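Local coordinates for protein 2'-deoxycytidine 5'-triphosphate deaminase (Agrobacterium tumefaciens, PDB 2R9Q) that probably deaminates dCTP hydrolytically to dUTP and ammonia, a step that feeds thymidine nucleotide synthesis, at residues D32-Q37 against G160-Q165; R124-T127 against E132-K135; S205-G210 against G310-L315. One frame throughout, in Å; residues are numbered along the deposited sequence.

Overall arrangement
Going from the N terminus, the chain leaves the loop 32-37, passes through most of the N-terminal dUTPase-like region and returns at 160-165, where contact 1 ties that loop to strand 162-170. Nested inside this span is contact 2, a short closure in which strand 121-127 turns back through 132-135; it touches contact 1 where Ser-164 OG packs on Val-125 CG2, 3.6 Å away. Contact 3 follows in series, in the C-terminal dUTPase-like region, and joins the loop after strand 202-205 to strand 311-319. Its centre lies about 28 Å from that of contact 1 and about 29 Å from that of contact 2, on the opposite side of the chain's centre.

Contact 1. Residues D32-Q37 against G160-Q165; sequences DLDVDQ and GSRLSQ
The backbones of Asp-34 to Gln-37 and Arg-162 stay well apart, with the CA atoms of Gln-37 and Arg-162 separated by 8.8 Å, and the long side chain of Arg-162 spans the gap. The loop folds as a type I beta turn, closed by the bond from Gln-37 N to Asp-34 O, while Arg-162 belongs to the segment that runs into strand 162-170. In the same turn Asp-34 N gives a bond of 2.9 Å to Gln-37 OE1, in the carbonyl plane on a lone pair. Bends at chi2 and chi3 (58°) carry the guanidinium to the turn, where a salt-bridge network forms. Arg-162 NH1 reaches Asp-34 OD2 at 2.6 Å, on the anti lone pair, with the oxygen tilted out of the guanidinium plane. Arg-162 NH1 also meets Asp-36 OD1 at 3.0 Å, almost straight at 170°; this oxygen lies in the guanidinium plane, whereas the nitrogen comes from above the Asp-36 carboxylate plane. Arg-162 NH2 adds a weak bond of 3.1 Å to Asp-36 O and a salt bridge to Asp-44 of strand 42-46. Gln-37 CG covers one guanidinium face, and Gln-37 NE2 is bound to Asp-44 O.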
ATOM      1  N   ASP B  32       1.113  27.290 -33.552  1.00 77.71           N
ATOM      2  CA  ASP B  32      -0.220  27.219 -34.141  1.00 77.40           C
ATOM      3  C   ASP B  32      -0.961  26.106 -33.412  1.00 76.63           C
ATOM      4  O   ASP B  32      -0.357  25.111 -33.061  1.00 76.15           O
ATOM      5  CB  ASP B  32      -0.151  26.935 -35.650  1.00 77.09           C
ATOM      6  N   LEU B  33      -2.256  26.285 -33.193  1.00 75.82           N
ATOM      7  CA  LEU B  33      -3.082  25.268 -32.562  1.00 75.50           C
ATOM      8  C   LEU B  33      -3.087  23.997 -33.411  1.00 75.17           C
ATOM      9  O   LEU B  33      -2.774  24.051 -34.578  1.00 75.26           O
ATOM     10  CB  LEU B  33      -4.500  25.796 -32.300  1.00 75.30           C
ATOM     11  CG  LEU B  33      -4.611  27.136 -31.526  1.00 74.35           C
ATOM     12  CD1 LEU B  33      -6.071  27.574 -31.317  1.00 72.68           C
ATOM     13  CD2 LEU B  33      -3.849  27.096 -30.188  1.00 73.57           C
ATOM     14  N   ASP B  34      -3.324  22.842 -32.787  1.00 75.07           N
ATOM     15  CA  ASP B  34      -3.613  21.600 -33.515  1.00 74.59           C
ATOM     16  C   ASP B  34      -4.932  21.809 -34.278  1.00 73.46           C
ATOM     17  O   ASP B  34      -5.807  22.527 -33.809  1.00 72.41           O
ATOM     18  CB  ASP B  34      -3.780  20.377 -32.582  1.00 74.40           C
ATOM     19  CG  ASP B  34      -2.549  20.072 -31.721  1.00 75.14           C
ATOM     20  OD1 ASP B  34      -1.412  20.490 -32.061  1.00 73.87           O
ATOM     21  OD2 ASP B  34      -2.742  19.381 -30.678  1.00 72.50           O
ATOM     22  N   VAL B  35      -5.076  21.179 -35.440  1.00 72.97           N
ATOM     23  CA  VAL B  35      -6.326  21.301 -36.218  1.00 72.82           C
ATOM     24  C   VAL B  35      -7.533  20.933 -35.354  1.00 71.98           C
ATOM     25  O   VAL B  35      -8.569  21.600 -35.409  1.00 71.19           O
ATOM     26  CB  VAL B  35      -6.310  20.465 -37.553  1.00 73.04           C
ATOM     27  CG1 VAL B  35      -5.928  19.011 -37.296  1.00 71.74           C
ATOM     28  CG2 VAL B  35      -7.670  20.589 -38.293  1.00 72.58           C
ATOM     29  N   ASP B  36      -7.353  19.920 -34.504  1.00 71.25           N
ATOM     30  CA  ASP B  36      -8.414  19.389 -33.663  1.00 70.39           C
ATOM     31  C   ASP B  36      -8.327  19.835 -32.200  1.00 69.23           C
ATOM     32  O   ASP B  36      -8.904  19.184 -31.312  1.00 68.06           O
ATOM     33  CB  ASP B  36      -8.398  17.869 -33.765  1.00 70.85           C
ATOM     34  CG  ASP B  36      -7.125  17.260 -33.235  1.00 70.90           C
ATOM     35  OD1 ASP B  36      -6.068  17.919 -33.243  1.00 71.49           O
ATOM     36  OD2 ASP B  36      -7.181  16.107 -32.801  1.00 73.93           O
ATOM     37  N   GLN B  37      -7.647  20.959 -31.952  1.00 67.77           N
ATOM     38  CA  GLN B  37      -7.388  21.407 -30.578  1.00 66.93           C
ATOM     39  C   GLN B  37      -8.580  22.099 -29.943  1.00 66.36           C
ATOM     40  O   GLN B  37      -8.781  21.991 -28.724  1.00 65.16           O
ATOM     41  CB  GLN B  37      -6.169  22.310 -30.485  1.00 66.50           C
ATOM     42  CG  GLN B  37      -5.508  22.253 -29.139  1.00 64.77           C
ATOM     43  CD  GLN B  37      -4.357  23.221 -29.019  1.00 62.17           C
ATOM     44  OE1 GLN B  37      -3.566  23.359 -29.934  1.00 58.78           O
ATOM     45  NE2 GLN B  37      -4.259  23.889 -27.886  1.00 60.77           N
ATOM     46  N   GLY B 160       3.477  19.031 -26.446  1.00 56.81           N
ATOM     47  CA  GLY B 160       2.262  18.825 -27.202  1.00 57.26           C
ATOM     48  C   GLY B 160       1.175  17.961 -26.598  1.00 56.42           C
ATOM     49  O   GLY B 160       0.056  18.026 -27.042  1.00 55.94           O
ATOM     50  N   SER B 161       1.501  17.148 -25.598  1.00 56.95           N
ATOM     51  CA  SER B 161       0.538  16.233 -25.004  1.00 56.78           C
ATOM     52  C   SER B 161      -0.649  17.013 -24.464  1.00 56.70           C
ATOM     53  O   SER B 161      -0.500  18.118 -23.967  1.00 55.76           O
ATOM     54  CB  SER B 161       1.180  15.335 -23.934  1.00 56.62           C
ATOM     55  OG  SER B 161       2.128  14.443 -24.488  1.00 55.40           O
ATOM     56  N   ARG B 162      -1.834  16.445 -24.623  1.00 57.08           N
ATOM     57  CA  ARG B 162      -3.069  17.113 -24.248  1.00 57.74           C
ATOM     58  C   ARG B 162      -3.746  16.288 -23.187  1.00 57.85           C
ATOM     59  O   ARG B 162      -4.210  15.224 -23.471  1.00 57.04           O
ATOM     60  CB  ARG B 162      -3.945  17.282 -25.475  1.00 56.99           C
ATOM     61  CG  ARG B 162      -3.432  18.363 -26.390  1.00 58.09           C
ATOM     62  CD  ARG B 162      -3.660  18.102 -27.843  1.00 56.65           C
ATOM     63  NE  ARG B 162      -5.075  17.926 -28.101  1.00 58.77           N
ATOM     64  CZ  ARG B 162      -5.659  17.898 -29.296  1.00 58.86           C
ATOM     65  NH1 ARG B 162      -4.971  18.058 -30.405  1.00 58.89           N
ATOM     66  NH2 ARG B 162      -6.971  17.724 -29.375  1.00 61.27           N
ATOM     67  N   LEU B 163      -3.747  16.762 -21.947  1.00 59.50           N
ATOM     68  CA  LEU B 163      -4.341  16.001 -20.838  1.00 59.69           C
ATOM     69  C   LEU B 163      -5.587  16.684 -20.288  1.00 59.42           C
ATOM     70  O   LEU B 163      -6.474  16.050 -19.730  1.00 58.59           O
ATOM     71  CB  LEU B 163      -3.312  15.730 -19.760  1.00 60.02           C
ATOM     72  CG  LEU B 163      -2.087  14.816 -19.989  1.00 60.94           C
ATOM     73  CD1 LEU B 163      -1.028  15.480 -20.858  1.00 62.14           C
ATOM     74  CD2 LEU B 163      -1.440  14.486 -18.658  1.00 60.42           C
ATOM     75  N   SER B 164      -5.701  17.963 -20.586  1.00 60.03           N
ATOM     76  CA  SER B 164      -6.651  18.831 -19.954  1.00 60.12           C
ATOM     77  C   SER B 164      -7.327  19.725 -20.959  1.00 59.46           C
ATOM     78  O   SER B 164      -6.843  19.897 -22.056  1.00 59.19           O
ATOM     79  CB  SER B 164      -5.889  19.669 -18.942  1.00 59.92           C
ATOM     80  OG  SER B 164      -6.769  20.356 -18.113  1.00 61.93           O
ATOM     81  N   GLN B 165      -8.459  20.290 -20.570  1.00 59.99           N
ATOM     82  CA  GLN B 165      -9.150  21.301 -21.372  1.00 60.14           C
ATOM     83  C   GLN B 165      -9.763  22.454 -20.561  1.00 59.78           C
ATOM     84  O   GLN B 165     -10.119  22.308 -19.400  1.00 58.32           O
ATOM     85  CB  GLN B 165     -10.173  20.678 -22.304  1.00 60.06           C
ATOM     86  CG  GLN B 165     -11.068  19.702 -21.708  1.00 60.85           C
ATOM     87  CD  GLN B 165     -11.852  18.932 -22.730  1.00 63.50           C
ATOM     88  OE1 GLN B 165     -12.959  18.484 -22.447  1.00 66.32           O
ATOM     89  NE2 GLN B 165     -11.308  18.789 -23.936  1.00 64.89           N
TER

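Contact 2. Residues R124-T127 against E132-K135; sequences RVMT and EFDK
Arg-124, on strand 121-127, lies across Phe-133 at about a right angle. Arg-124 CB sits over one face of the Phe-133 ring in a CH-pi contact, 4.0 Å from the ring centroid; Arg-124 CG then meets Phe-133 CD2, and Arg-124 CD packs closer on it, at 3.6 Å. A bend at chi2 (-73°) draws the chain along the ring, and NE still lies near CD2, which is at the guanidinium edge. Beyond it NH2 bonds to Gly-287 O of the second subunit. Met-126 CB lies at the ring edge, 3.9 Å from Phe-133 CE1, and its SD makes a Met-aromatic contact, also at the edge. Val-125 is gripped twice: Val-125 N gives to Asp-134 OD1 at 2.7 Å, and Val-125 O takes a bond of 2.8 Å from Asp-134 N, close to straight at 174°. Water 1 donates to Glu-132 O and Lys-135 O. The chain turns back after strand 121-127, and Asp-134 is also backbone-bonded to Ala-110 of strand 106-112, so the returning segment bridges two sheets. One aspartate therefore supplies both acceptor and donor to Val-125, while the apolar stem of Arg-124 covers Phe-133 and its charged end serves the subunit interface.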
ATOM      1  N   ARG B 124      -4.377  19.105 -12.197  1.00 54.22           N
ATOM      2  CA  ARG B 124      -4.881  20.394 -11.740  1.00 55.05           C
ATOM      3  C   ARG B 124      -4.248  21.494 -12.591  1.00 55.22           C
ATOM      4  O   ARG B 124      -3.036  21.585 -12.690  1.00 53.56           O
ATOM      5  CB  ARG B 124      -4.469  20.663 -10.288  1.00 55.61           C
ATOM      6  CG  ARG B 124      -4.995  19.702  -9.284  1.00 56.60           C
ATOM      7  CD  ARG B 124      -6.444  19.898  -9.058  1.00 58.71           C
ATOM      8  NE  ARG B 124      -6.909  19.122  -7.910  1.00 58.63           N
ATOM      9  CZ  ARG B 124      -7.450  17.914  -7.992  1.00 62.11           C
ATOM     10  NH1 ARG B 124      -7.590  17.293  -9.163  1.00 64.60           N
ATOM     11  NH2 ARG B 124      -7.843  17.310  -6.891  1.00 64.40           N
ATOM     12  N   VAL B 125      -5.073  22.330 -13.207  1.00 56.99           N
ATOM     13  CA  VAL B 125      -4.604  23.589 -13.776  1.00 57.85           C
ATOM     14  C   VAL B 125      -4.401  24.676 -12.702  1.00 59.34           C
ATOM     15  O   VAL B 125      -5.260  24.904 -11.840  1.00 58.76           O
ATOM     16  CB  VAL B 125      -5.500  24.084 -14.890  1.00 57.48           C
ATOM     17  CG1 VAL B 125      -4.956  25.365 -15.477  1.00 55.30           C
ATOM     18  CG2 VAL B 125      -5.590  23.038 -15.959  1.00 57.70           C
ATOM     19  N   MET B 126      -3.232  25.306 -12.726  1.00 61.49           N
ATOM     20  CA  MET B 126      -2.994  26.459 -11.863  1.00 64.10           C
ATOM     21  C   MET B 126      -2.655  27.748 -12.630  1.00 63.77           C
ATOM     22  O   MET B 126      -2.092  27.728 -13.726  1.00 63.12           O
ATOM     23  CB  MET B 126      -1.999  26.165 -10.718  1.00 63.63           C
ATOM     24  CG  MET B 126      -0.750  25.424 -11.083  1.00 65.27           C
ATOM     25  SD  MET B 126       0.278  24.946  -9.673  1.00 67.69           S
ATOM     26  CE  MET B 126       0.830  26.491  -9.031  1.00 64.57           C
ATOM     27  N   THR B 127      -3.121  28.852 -12.038  1.00 64.77           N
ATOM     28  CA  THR B 127      -2.864  30.206 -12.469  1.00 65.32           C
ATOM     29  C   THR B 127      -1.948  30.908 -11.458  1.00 65.58           C
ATOM     30  O   THR B 127      -1.831  30.495 -10.307  1.00 64.11           O
ATOM     31  CB  THR B 127      -4.171  31.069 -12.639  1.00 65.14           C
ATOM     32  OG1 THR B 127      -4.941  31.087 -11.430  1.00 67.39           O
ATOM     33  CG2 THR B 127      -4.997  30.633 -13.744  1.00 62.38           C
ATOM     34  N   GLU B 132      -7.723  28.759  -5.830  1.00 70.94           N
ATOM     35  CA  GLU B 132      -8.387  27.541  -6.201  1.00 71.19           C
ATOM     36  C   GLU B 132      -7.747  27.042  -7.491  1.00 69.50           C
ATOM     37  O   GLU B 132      -7.291  27.842  -8.300  1.00 68.22           O
ATOM     38  CB  GLU B 132      -9.873  27.839  -6.404  1.00 72.08           C
ATOM     39  CG  GLU B 132     -10.773  26.615  -6.469  1.00 74.75           C
ATOM     40  CD  GLU B 132     -12.235  26.976  -6.252  1.00 78.12           C
ATOM     41  OE1 GLU B 132     -12.502  28.188  -6.100  1.00 77.79           O
ATOM     42  OE2 GLU B 132     -13.097  26.057  -6.216  1.00 78.77           O
ATOM     43  N   PHE B 133      -7.700  25.725  -7.655  1.00 67.83           N
ATOM     44  CA  PHE B 133      -7.288  25.101  -8.925  1.00 67.15           C
ATOM     45  C   PHE B 133      -8.412  25.111  -9.948  1.00 66.07           C
ATOM     46  O   PHE B 133      -9.587  25.281  -9.602  1.00 64.65           O
ATOM     47  CB  PHE B 133      -6.847  23.644  -8.727  1.00 66.86           C
ATOM     48  CG  PHE B 133      -5.567  23.491  -7.984  1.00 66.15           C
ATOM     49  CD1 PHE B 133      -4.417  24.177  -8.383  1.00 67.85           C
ATOM     50  CD2 PHE B 133      -5.486  22.647  -6.907  1.00 66.27           C
ATOM     51  CE1 PHE B 133      -3.217  24.015  -7.707  1.00 67.24           C
ATOM     52  CE2 PHE B 133      -4.295  22.477  -6.234  1.00 66.53           C
ATOM     53  CZ  PHE B 133      -3.165  23.160  -6.619  1.00 66.90           C
ATOM     54  N   ASP B 134      -8.024  24.964 -11.212  1.00 65.24           N
ATOM     55  CA  ASP B 134      -8.955  24.745 -12.316  1.00 65.09           C
ATOM     56  C   ASP B 134      -9.964  25.889 -12.564  1.00 65.37           C
ATOM     57  O   ASP B 134     -10.915  25.729 -13.322  1.00 63.47           O
ATOM     58  CB  ASP B 134      -9.704  23.422 -12.133  1.00 64.94           C
ATOM     59  CG  ASP B 134      -8.784  22.191 -12.110  1.00 63.26           C
ATOM     60  OD1 ASP B 134      -7.672  22.221 -12.651  1.00 61.88           O
ATOM     61  OD2 ASP B 134      -9.209  21.161 -11.562  1.00 62.02           O
ATOM     62  N   LYS B 135      -9.720  27.035 -11.930  1.00 66.16           N
ATOM     63  CA  LYS B 135     -10.511  28.236 -12.107  1.00 67.16           C
ATOM     64  C   LYS B 135      -9.585  29.382 -12.533  1.00 66.93           C
ATOM     65  O   LYS B 135      -8.579  29.675 -11.883  1.00 66.56           O
ATOM     66  CB  LYS B 135     -11.292  28.599 -10.830  1.00 67.73           C
ATOM     67  CG  LYS B 135     -12.294  27.538 -10.379  1.00 70.23           C
ATOM     68  CD  LYS B 135     -13.446  27.391 -11.359  1.00 74.20           C
ATOM     69  CE  LYS B 135     -14.036  25.947 -11.372  1.00 76.83           C
ATOM     70  NZ  LYS B 135     -13.160  24.914 -12.059  1.00 75.66           N
TER
HETATM   71  O   HOH W   1      -6.630  28.260 -10.939  1.00 39.15           O

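Contact 3. Residues S205-G210 against G310-L315; sequences SIDLKG and GSRAVL
Strand 311-319, part of a five-stranded antiparallel sheet in the C-terminal dUTPase-like region, meets the loop that follows strand 202-205 through an apolar contact and a salt bridge. The loop contributes an Asx turn, in which Asp-207 OD1 accepts from Lys-209 N at 3.1 Å and so fixes the carboxylate. The backbones are distant, the CA atoms of Ile-206 and Leu-315 being 8.6 Å apart, and side chains make the contact. Both Arg-312 and Leu-315 direct their CB atoms to the loop. With CG1 of Ile-206 anti to the backbone N (chi1 -153°) and a turn at chi2, CD1 comes to the strand; there Ile-206 CD1 meets Leu-315 CD1 at 3.5 Å, methyl against methyl. Val-332 of strand 331-339 touches both residues, so this apolar pair also packs on the neighbouring four-stranded sheet. At the other end of the contact Asp-207 is buried, and its two oxygens divide the work: OD1 holds the turn, while OD2 faces Arg-312. Arg-312 NH1 also makes a weak bond to Ser-265 O of strand 261-269. The positive guanidinium beside the buried Asp-207 would be expected to favour its ionised form. The carboxylate and guanidinium planes stand 46° apart, and Arg-312 NH1 approaches Asp-207 OD2 at 3.1 Å on the anti side, 26° out of the carboxylate plane.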
ATOM      1  N   SER B 205     -27.197   7.394 -12.723  1.00 66.98           N
ATOM      2  CA  SER B 205     -27.120   6.228 -11.876  1.00 66.30           C
ATOM      3  C   SER B 205     -26.290   5.136 -12.556  1.00 65.25           C
ATOM      4  O   SER B 205     -26.088   5.158 -13.757  1.00 63.19           O
ATOM      5  CB  SER B 205     -28.526   5.732 -11.511  1.00 66.36           C
ATOM      6  OG  SER B 205     -29.246   5.386 -12.665  1.00 64.67           O
ATOM      7  N   ILE B 206     -25.811   4.191 -11.748  1.00 64.44           N
ATOM      8  CA  ILE B 206     -24.849   3.202 -12.211  1.00 63.74           C
ATOM      9  C   ILE B 206     -25.517   1.934 -12.739  1.00 63.28           C
ATOM     10  O   ILE B 206     -26.420   1.408 -12.121  1.00 62.19           O
ATOM     11  CB  ILE B 206     -23.767   2.884 -11.104  1.00 63.41           C
ATOM     12  CG1 ILE B 206     -22.467   2.413 -11.757  1.00 62.49           C
ATOM     13  CG2 ILE B 206     -24.285   1.915 -10.069  1.00 60.91           C
ATOM     14  CD1 ILE B 206     -21.627   3.576 -12.290  1.00 64.06           C
ATOM     15  N   ASP B 207     -25.054   1.459 -13.889  1.00 63.47           N
ATOM     16  CA  ASP B 207     -25.522   0.217 -14.463  1.00 64.05           C
ATOM     17  C   ASP B 207     -24.568  -0.913 -14.134  1.00 64.81           C
ATOM     18  O   ASP B 207     -23.472  -0.993 -14.692  1.00 64.78           O
ATOM     19  CB  ASP B 207     -25.633   0.338 -15.967  1.00 64.04           C
ATOM     20  CG  ASP B 207     -26.496  -0.748 -16.576  1.00 64.46           C
ATOM     21  OD1 ASP B 207     -26.489  -1.920 -16.102  1.00 63.16           O
ATOM     22  OD2 ASP B 207     -27.208  -0.407 -17.544  1.00 64.73           O
ATOM     23  N   LEU B 208     -25.012  -1.802 -13.259  1.00 65.69           N
ATOM     24  CA  LEU B 208     -24.241  -2.951 -12.817  1.00 67.23           C
ATOM     25  C   LEU B 208     -24.875  -4.303 -13.267  1.00 68.74           C
ATOM     26  O   LEU B 208     -24.484  -5.366 -12.810  1.00 66.60           O
ATOM     27  CB  LEU B 208     -24.098  -2.871 -11.285  1.00 66.99           C
ATOM     28  CG  LEU B 208     -22.802  -2.365 -10.660  1.00 66.15           C
ATOM     29  CD1 LEU B 208     -21.956  -1.567 -11.625  1.00 62.97           C
ATOM     30  CD2 LEU B 208     -23.096  -1.574  -9.373  1.00 62.76           C
ATOM     31  N   LYS B 209     -25.835  -4.239 -14.185  1.00 71.64           N
ATOM     32  CA  LYS B 209     -26.547  -5.441 -14.658  1.00 74.05           C
ATOM     33  C   LYS B 209     -25.739  -6.208 -15.706  1.00 74.70           C
ATOM     34  O   LYS B 209     -25.762  -7.443 -15.727  1.00 74.47           O
ATOM     35  CB  LYS B 209     -27.955  -5.111 -15.170  1.00 74.52           C
ATOM     36  CG  LYS B 209     -29.085  -5.798 -14.398  1.00 76.92           C
ATOM     37  CD  LYS B 209     -29.477  -5.068 -13.118  1.00 78.60           C
ATOM     38  CE  LYS B 209     -30.680  -5.701 -12.433  1.00 78.91           C
ATOM     39  NZ  LYS B 209     -30.398  -7.085 -11.907  1.00 81.20           N
ATOM     40  N   GLY B 210     -25.005  -5.488 -16.546  1.00 75.61           N
ATOM     41  CA  GLY B 210     -24.068  -6.127 -17.456  1.00 77.05           C
ATOM     42  C   GLY B 210     -24.402  -5.849 -18.902  1.00 77.79           C
ATOM     43  O   GLY B 210     -25.528  -5.543 -19.224  1.00 76.68           O
ATOM     44  N   GLY B 310     -29.263   9.630 -27.464  1.00 78.24           N
ATOM     45  CA  GLY B 310     -28.518   9.656 -26.211  1.00 76.90           C
ATOM     46  C   GLY B 310     -27.431   8.615 -26.099  1.00 75.05           C
ATOM     47  O   GLY B 310     -27.557   7.505 -26.605  1.00 74.45           O
ATOM     48  N   SER B 311     -26.347   8.989 -25.437  1.00 73.06           N
ATOM     49  CA  SER B 311     -25.249   8.054 -25.157  1.00 71.35           C
ATOM     50  C   SER B 311     -25.111   7.855 -23.657  1.00 69.47           C
ATOM     51  O   SER B 311     -25.402   8.731 -22.868  1.00 66.79           O
ATOM     52  CB  SER B 311     -23.941   8.577 -25.766  1.00 71.19           C
ATOM     53  OG  SER B 311     -22.830   7.781 -25.394  1.00 70.00           O
ATOM     54  N   ARG B 312     -24.667   6.683 -23.263  1.00 68.90           N
ATOM     55  CA  ARG B 312     -24.317   6.478 -21.871  1.00 68.85           C
ATOM     56  C   ARG B 312     -23.053   7.255 -21.518  1.00 67.25           C
ATOM     57  O   ARG B 312     -22.197   7.488 -22.368  1.00 65.55           O
ATOM     58  CB  ARG B 312     -24.156   4.996 -21.548  1.00 69.61           C
ATOM     59  CG  ARG B 312     -25.473   4.271 -21.472  1.00 71.46           C
ATOM     60  CD  ARG B 312     -25.351   2.891 -22.020  1.00 75.60           C
ATOM     61  NE  ARG B 312     -26.647   2.213 -21.994  1.00 77.26           N
ATOM     62  CZ  ARG B 312     -27.187   1.639 -20.931  1.00 76.63           C
ATOM     63  NH1 ARG B 312     -26.578   1.642 -19.754  1.00 78.16           N
ATOM     64  NH2 ARG B 312     -28.345   1.053 -21.055  1.00 78.46           N
ATOM     65  N   ALA B 313     -23.002   7.724 -20.275  1.00 65.76           N
ATOM     66  CA  ALA B 313     -21.787   8.282 -19.733  1.00 65.26           C
ATOM     67  C   ALA B 313     -20.924   7.181 -19.078  1.00 64.53           C
ATOM     68  O   ALA B 313     -21.414   6.346 -18.297  1.00 62.42           O
ATOM     69  CB  ALA B 313     -22.088   9.398 -18.779  1.00 64.42           C
ATOM     70  N   VAL B 314     -19.640   7.179 -19.446  1.00 64.44           N
ATOM     71  CA  VAL B 314     -18.636   6.304 -18.861  1.00 64.66           C
ATOM     72  C   VAL B 314     -18.071   7.042 -17.664  1.00 64.31           C
ATOM     73  O   VAL B 314     -17.718   8.181 -17.786  1.00 63.81           O
ATOM     74  CB  VAL B 314     -17.519   6.001 -19.836  1.00 64.86           C
ATOM     75  CG1 VAL B 314     -16.506   5.056 -19.211  1.00 63.62           C
ATOM     76  CG2 VAL B 314     -18.090   5.478 -21.125  1.00 65.40           C
ATOM     77  N   LEU B 315     -18.032   6.381 -16.511  1.00 64.51           N
ATOM     78  CA  LEU B 315     -17.723   7.013 -15.223  1.00 64.62           C
ATOM     79  C   LEU B 315     -16.509   6.350 -14.576  1.00 63.34           C
ATOM     80  O   LEU B 315     -16.393   5.132 -14.571  1.00 61.72           O
ATOM     81  CB  LEU B 315     -18.927   6.868 -14.264  1.00 64.86           C
ATOM     82  CG  LEU B 315     -20.297   7.379 -14.747  1.00 65.29           C
ATOM     83  CD1 LEU B 315     -21.456   6.572 -14.113  1.00 64.13           C
ATOM     84  CD2 LEU B 315     -20.486   8.887 -14.533  1.00 62.00           C
TER